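Local coordinates for flagellar hook-associated protein (PDB 4UT1), which probably serves as a structural junction protein linking the hook of the bacterial flagellum to the filament, at residues S448-A453 and N544-S549; Y380-R385 and G406-S411. All blocks are in the same frame, centred on the assembly; numbering follows the deposited sequence.

Contact 1 (S448-A453 and N544-S549); sequences SPVLAA and NGVSVS. With EDO (1,2-ethanediol), chain K.
Val-450 and Val-546 turn matching branches toward each other: with chi1 at 73° CG1 of Val-450 sits between its own N and carbonyl carbon, which leaves CG2 pointing away from the backbone N, while CG1 of Val-546 is extended in the same sense (chi1 175°). CG2 of Val-450 and CG1 of Val-546 therefore meet methyl to methyl, 4.3 Å apart. Two residues further along both segments, Val-548 places CG1 opposite its carbonyl carbon (chi1 -68°), and this methyl rests on Ala-452 CB at 3.7 Å, the closer of the two touches. Consistent with the small alanine side chain, the CA atoms of Ala-452 and Val-548 are 7.3 Å apart against 7.9 Å for the CA atoms of Val-450 and Val-546.

Both strands run in the same direction, but they meet through side chains. Ile-562 of strand 559-564 touches all four residues, and Leu-475 packs against the two valines at the start of the row. Ala-452 also bonds through its backbone to Gln-466, in a strand that lies beside 546-551, joining the edge strands of the two sheets beside the apolar contact.

Local motifs lie just before or at the beginning of both strands. Ser-448 OG accepts from Val-450 N at 3.2 Å, an ST turn that leads into strand 450-454, and Gly-545, with positive phi, forms a G1 beta bulge with Val-546 opposite strand 527-533. An ethanediol, probably from the crystallisation liquor, lies at Pro-449 O, away from the valines. The contact itself is purely aliphatic and buried, so cohesion between the segments comes from dispersion and the exclusion of water, while the side chains of Asn-544, Ser-547 and Ser-549 find hydrogen-bond partners elsewhere in the chain.

Contact 2 (Y380-R385 and G406-S411); sequences YTLTDR and GGLKLS
Leu-382 spreads its two methyls over two leucines of the facing strand. CD2, the branch extended away from its CA, reaches Leu-408 CD1 at 4.2 Å, and CD1 approaches Leu-410 CD2 at a looser 4.5 Å. Leu-408 answers with an extended chain of its own (chi2 176°), which carries CD1 outward to Leu-382. One fork thus bridges two residues that point to the same face of strand 408-412.

The leucines are positioned by the strands that bear them. Leu-382 is fixed by backbone hydrogen bonds to strand 390-394, whose Val-391 it also touches, and its side chain reaches Ile-405 on the facing side. Between Ile-405 and Leu-408 the chain reverses through Gly-406 and Gly-407, whose phi values are both positive; their backbone angles fit a type I' turn, making 402-405 and 408-412 a two-residue beta-hairpin. Gly-406 is the residue whose CA lies nearest to the CA of Leu-382, at 8.2 Å.

Further out, Leu-408 rests on Phe-360 and Leu-410 on Val-358, both of strand 356-360. The contact thus belongs to the buried interior of a beta-sandwich in the D2-like domain, where the sheet containing 371-375, 380-384 and 390-394 faces the three-stranded sheet 356-360, 408-412 and 402-405.

From the N terminus the chain first runs through helices 80-106 to 201-215, then a six-stranded sheet, then helix 287-322, before entering the two beta domains. Contact 2 then closes a loop of 20 residues, 386-405, within the D2-like domain and ties its two sheets face to face. Contact 1 opens only after that loop is complete and closes a much longer one, 454-543, built without helix, drawing the first part of the D3 domain against its later strands. The two loops lie in series, neither nested nor crossed. The centres of contacts 1 and 2 are about 39 Å apart, and their nearest atoms about 17 Å. After strand 559-564 the chain returns to helix, at 572-579 and 593-630.

Contact 1 (S448-A453 and N544-S549)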
loop_
_atom_site.group_PDB
_atom_site.type_symbol
_atom_site.label_atom_id
_atom_site.label_comp_id
_atom_site.label_asym_id
_atom_site.label_seq_id
_atom_site.Cartn_x
_atom_site.Cartn_y
_atom_site.Cartn_z
ATOM N N SER A 448 -20.027 -23.999 1.246
ATOM C CA SER A 448 -20.463 -23.385 2.512
ATOM C C SER A 448 -20.358 -24.405 3.645
ATOM O O SER A 448 -20.608 -25.589 3.434
ATOM C CB SER A 448 -21.899 -22.871 2.408
ATOM O OG SER A 448 -22.358 -22.398 3.671
ATOM N N PRO A 449 -19.983 -23.958 4.851
ATOM C CA PRO A 449 -19.927 -24.869 6.007
ATOM C C PRO A 449 -21.327 -25.261 6.508
ATOM O O PRO A 449 -21.491 -26.275 7.180
ATOM C CB PRO A 449 -19.200 -24.052 7.080
ATOM C CG PRO A 449 -18.680 -22.820 6.392
ATOM C CD PRO A 449 -19.520 -22.601 5.181
ATOM N N VAL A 450 -22.315 -24.449 6.172
ATOM C CA VAL A 450 -23.668 -24.640 6.707
ATOM C C VAL A 450 -24.668 -25.091 5.646
ATOM O O VAL A 450 -24.545 -24.771 4.467
ATOM C CB VAL A 450 -24.179 -23.342 7.338
ATOM C CG1 VAL A 450 -24.510 -22.331 6.258
ATOM C CG2 VAL A 450 -25.399 -23.612 8.245
ATOM N N LEU A 451 -25.694 -25.803 6.091
ATOM C CA LEU A 451 -26.800 -26.145 5.226
ATOM C C LEU A 451 -28.121 -26.022 6.001
ATOM O O LEU A 451 -28.297 -26.642 7.045
ATOM C CB LEU A 451 -26.617 -27.550 4.668
ATOM C CG LEU A 451 -27.697 -28.022 3.700
ATOM C CD1 LEU A 451 -27.888 -26.996 2.586
ATOM C CD2 LEU A 451 -27.293 -29.366 3.136
ATOM N N ALA A 452 -29.008 -25.169 5.502
ATOM C CA ALA A 452 -30.364 -25.058 6.029
ATOM C C ALA A 452 -31.302 -25.691 5.013
ATOM O O ALA A 452 -31.117 -25.547 3.801
ATOM C CB ALA A 452 -30.738 -23.614 6.296
ATOM N N ALA A 453 -32.320 -26.389 5.494
ATOM C CA ALA A 453 -33.143 -27.168 4.587
ATOM C C ALA A 453 -34.569 -27.297 5.128
ATOM O O ALA A 453 -34.781 -27.350 6.340
ATOM C CB ALA A 453 -32.532 -28.541 4.381
ATOM N N ASN A 544 -22.985 -19.395 15.980
ATOM C CA ASN A 544 -22.631 -18.004 15.776
ATOM C C ASN A 544 -22.397 -17.722 14.297
ATOM O O ASN A 544 -21.910 -18.588 13.569
ATOM C CB ASN A 544 -21.386 -17.669 16.612
ATOM C CG ASN A 544 -21.056 -16.195 16.620
ATOM O OD1 ASN A 544 -21.859 -15.361 17.055
ATOM N ND2 ASN A 544 -19.843 -15.866 16.180
ATOM N N GLY A 545 -22.774 -16.527 13.846
ATOM C CA GLY A 545 -22.518 -16.102 12.482
ATOM C C GLY A 545 -23.254 -16.856 11.388
ATOM O O GLY A 545 -22.767 -16.959 10.261
ATOM N N VAL A 546 -24.434 -17.370 11.716
ATOM C CA VAL A 546 -25.264 -18.107 10.769
ATOM C C VAL A 546 -26.454 -17.265 10.330
ATOM O O VAL A 546 -27.159 -16.695 11.163
ATOM C CB VAL A 546 -25.762 -19.421 11.368
ATOM C CG1 VAL A 546 -26.733 -20.134 10.394
ATOM C CG2 VAL A 546 -24.578 -20.323 11.694
ATOM N N SER A 547 -26.650 -17.162 9.017
ATOM C CA SER A 547 -27.786 -16.422 8.470
ATOM C C SER A 547 -28.661 -17.320 7.616
ATOM O O SER A 547 -28.162 -18.102 6.801
ATOM C CB SER A 547 -27.325 -15.224 7.644
ATOM O OG SER A 547 -26.750 -14.219 8.470
ATOM N N VAL A 548 -29.971 -17.193 7.795
ATOM C CA VAL A 548 -30.935 -17.879 6.926
ATOM C C VAL A 548 -32.131 -16.979 6.629
ATOM O O VAL A 548 -32.473 -16.103 7.431
ATOM C CB VAL A 548 -31.449 -19.203 7.548
ATOM C CG1 VAL A 548 -30.338 -20.221 7.620
ATOM C CG2 VAL A 548 -32.055 -18.967 8.949
ATOM N N SER A 549 -32.771 -17.204 5.481
ATOM C CA SER A 549 -33.991 -16.478 5.132
ATOM C C SER A 549 -35.139 -17.451 4.924
ATOM O O SER A 549 -34.970 -18.475 4.276
ATOM C CB SER A 549 -33.798 -15.635 3.868
ATOM O OG SER A 549 -32.848 -14.610 4.091
HETATM C C1 EDO K . -19.107 -28.417 8.653
HETATM O O1 EDO K . -19.537 -27.056 8.568
HETATM C C2 EDO K . -18.115 -28.713 7.538
HETATM O O2 EDO K . -17.743 -30.095 7.597
#

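Contact 2 (Y380-R385 and G406-S411)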
loop_
_atom_site.group_PDB
_atom_site.type_symbol
_atom_site.label_atom_id
_atom_site.label_comp_id
_atom_site.label_asym_id
_atom_site.label_seq_id
_atom_site.Cartn_x
_atom_site.Cartn_y
_atom_site.Cartn_z
ATOM N N TYR A 380 2.536 11.225 19.777
ATOM C CA TYR A 380 2.994 10.590 18.556
ATOM C C TYR A 380 2.289 11.224 17.384
ATOM O O TYR A 380 1.086 11.461 17.431
ATOM C CB TYR A 380 2.698 9.093 18.580
ATOM C CG TYR A 380 3.349 8.343 19.711
ATOM C CD1 TYR A 380 2.787 8.338 20.993
ATOM C CD2 TYR A 380 4.510 7.631 19.509
ATOM C CE1 TYR A 380 3.395 7.650 22.041
ATOM C CE2 TYR A 380 5.115 6.934 20.533
ATOM C CZ TYR A 380 4.553 6.942 21.802
ATOM O OH TYR A 380 5.171 6.238 22.820
ATOM N N THR A 381 3.020 11.464 16.307
ATOM C CA THR A 381 2.392 11.961 15.101
ATOM C C THR A 381 2.736 11.026 13.950
ATOM O O THR A 381 3.867 10.591 13.844
ATOM C CB THR A 381 2.860 13.382 14.775
ATOM O OG1 THR A 381 2.602 14.239 15.898
ATOM C CG2 THR A 381 2.150 13.916 13.543
ATOM N N LEU A 382 1.743 10.703 13.133
ATOM C CA LEU A 382 1.957 9.960 11.897
ATOM C C LEU A 382 1.903 10.938 10.743
ATOM O O LEU A 382 0.887 11.599 10.527
ATOM C CB LEU A 382 0.901 8.860 11.721
ATOM C CG LEU A 382 1.206 7.845 10.613
ATOM C CD1 LEU A 382 2.273 6.874 11.081
ATOM C CD2 LEU A 382 -0.049 7.095 10.191
ATOM N N THR A 383 3.001 11.025 9.998
ATOM C CA THR A 383 3.089 11.915 8.856
ATOM C C THR A 383 3.249 11.125 7.556
ATOM O O THR A 383 3.995 10.149 7.502
ATOM C CB THR A 383 4.268 12.882 9.010
ATOM O OG1 THR A 383 4.135 13.583 10.259
ATOM C CG2 THR A 383 4.289 13.874 7.876
ATOM N N ASP A 384 2.517 11.542 6.533
ATOM C CA ASP A 384 2.647 10.980 5.187
ATOM C C ASP A 384 3.957 11.472 4.573
ATOM O O ASP A 384 4.170 12.680 4.450
ATOM C CB ASP A 384 1.435 11.383 4.337
ATOM C CG ASP A 384 1.409 10.702 2.990
ATOM O OD1 ASP A 384 2.426 10.753 2.277
ATOM O OD2 ASP A 384 0.358 10.137 2.638
ATOM N N ARG A 385 4.834 10.543 4.194
ATOM C CA ARG A 385 6.178 10.899 3.739
ATOM C C ARG A 385 6.209 11.516 2.338
ATOM O O ARG A 385 7.168 12.192 1.981
ATOM C CB ARG A 385 7.092 9.668 3.787
ATOM C CG ARG A 385 7.654 9.364 5.175
ATOM C CD ARG A 385 8.358 8.010 5.226
ATOM N NE ARG A 385 9.447 7.852 4.248
ATOM C CZ ARG A 385 10.712 8.228 4.429
ATOM N NH1 ARG A 385 11.097 8.850 5.543
ATOM N NH2 ARG A 385 11.605 8.007 3.465
ATOM N N GLY A 406 -4.927 6.232 11.443
ATOM C CA GLY A 406 -5.033 6.166 9.993
ATOM C C GLY A 406 -5.021 4.788 9.352
ATOM O O GLY A 406 -4.512 4.617 8.234
ATOM N N GLY A 407 -5.583 3.803 10.047
ATOM C CA GLY A 407 -5.713 2.463 9.491
ATOM C C GLY A 407 -4.646 1.506 9.983
ATOM O O GLY A 407 -4.642 0.325 9.623
ATOM N N LEU A 408 -3.734 2.025 10.802
ATOM C CA LEU A 408 -2.612 1.249 11.318
ATOM C C LEU A 408 -2.662 1.043 12.822
ATOM O O LEU A 408 -2.988 1.963 13.572
ATOM C CB LEU A 408 -1.291 1.937 10.980
ATOM C CG LEU A 408 -1.001 2.159 9.504
ATOM C CD1 LEU A 408 0.301 2.945 9.364
ATOM C CD2 LEU A 408 -0.924 0.800 8.796
ATOM N N LYS A 409 -2.294 -0.157 13.253
ATOM C CA LYS A 409 -2.076 -0.438 14.663
ATOM C C LYS A 409 -0.582 -0.340 14.929
ATOM O O LYS A 409 0.214 -1.072 14.338
ATOM C CB LYS A 409 -2.613 -1.819 15.049
ATOM C CG LYS A 409 -4.141 -1.945 14.940
ATOM C CD LYS A 409 -4.620 -3.363 15.266
ATOM C CE LYS A 409 -6.126 -3.518 15.053
ATOM N NZ LYS A 409 -6.537 -4.954 15.023
ATOM N N LEU A 410 -0.205 0.575 15.814
ATOM C CA LEU A 410 1.207 0.846 16.056
ATOM C C LEU A 410 1.572 0.474 17.486
ATOM O O LEU A 410 0.969 0.967 18.447
ATOM C CB LEU A 410 1.520 2.314 15.769
ATOM C CG LEU A 410 1.224 2.784 14.343
ATOM C CD1 LEU A 410 0.194 3.899 14.331
ATOM C CD2 LEU A 410 2.514 3.227 13.654
ATOM N N SER A 411 2.548 -0.415 17.619
ATOM C CA SER A 411 2.957 -0.895 18.928
ATOM C C SER A 411 4.446 -0.701 19.188
ATOM O O SER A 411 5.288 -1.165 18.426
ATOM C CB SER A 411 2.573 -2.364 19.073
ATOM O OG SER A 411 1.166 -2.457 19.082
#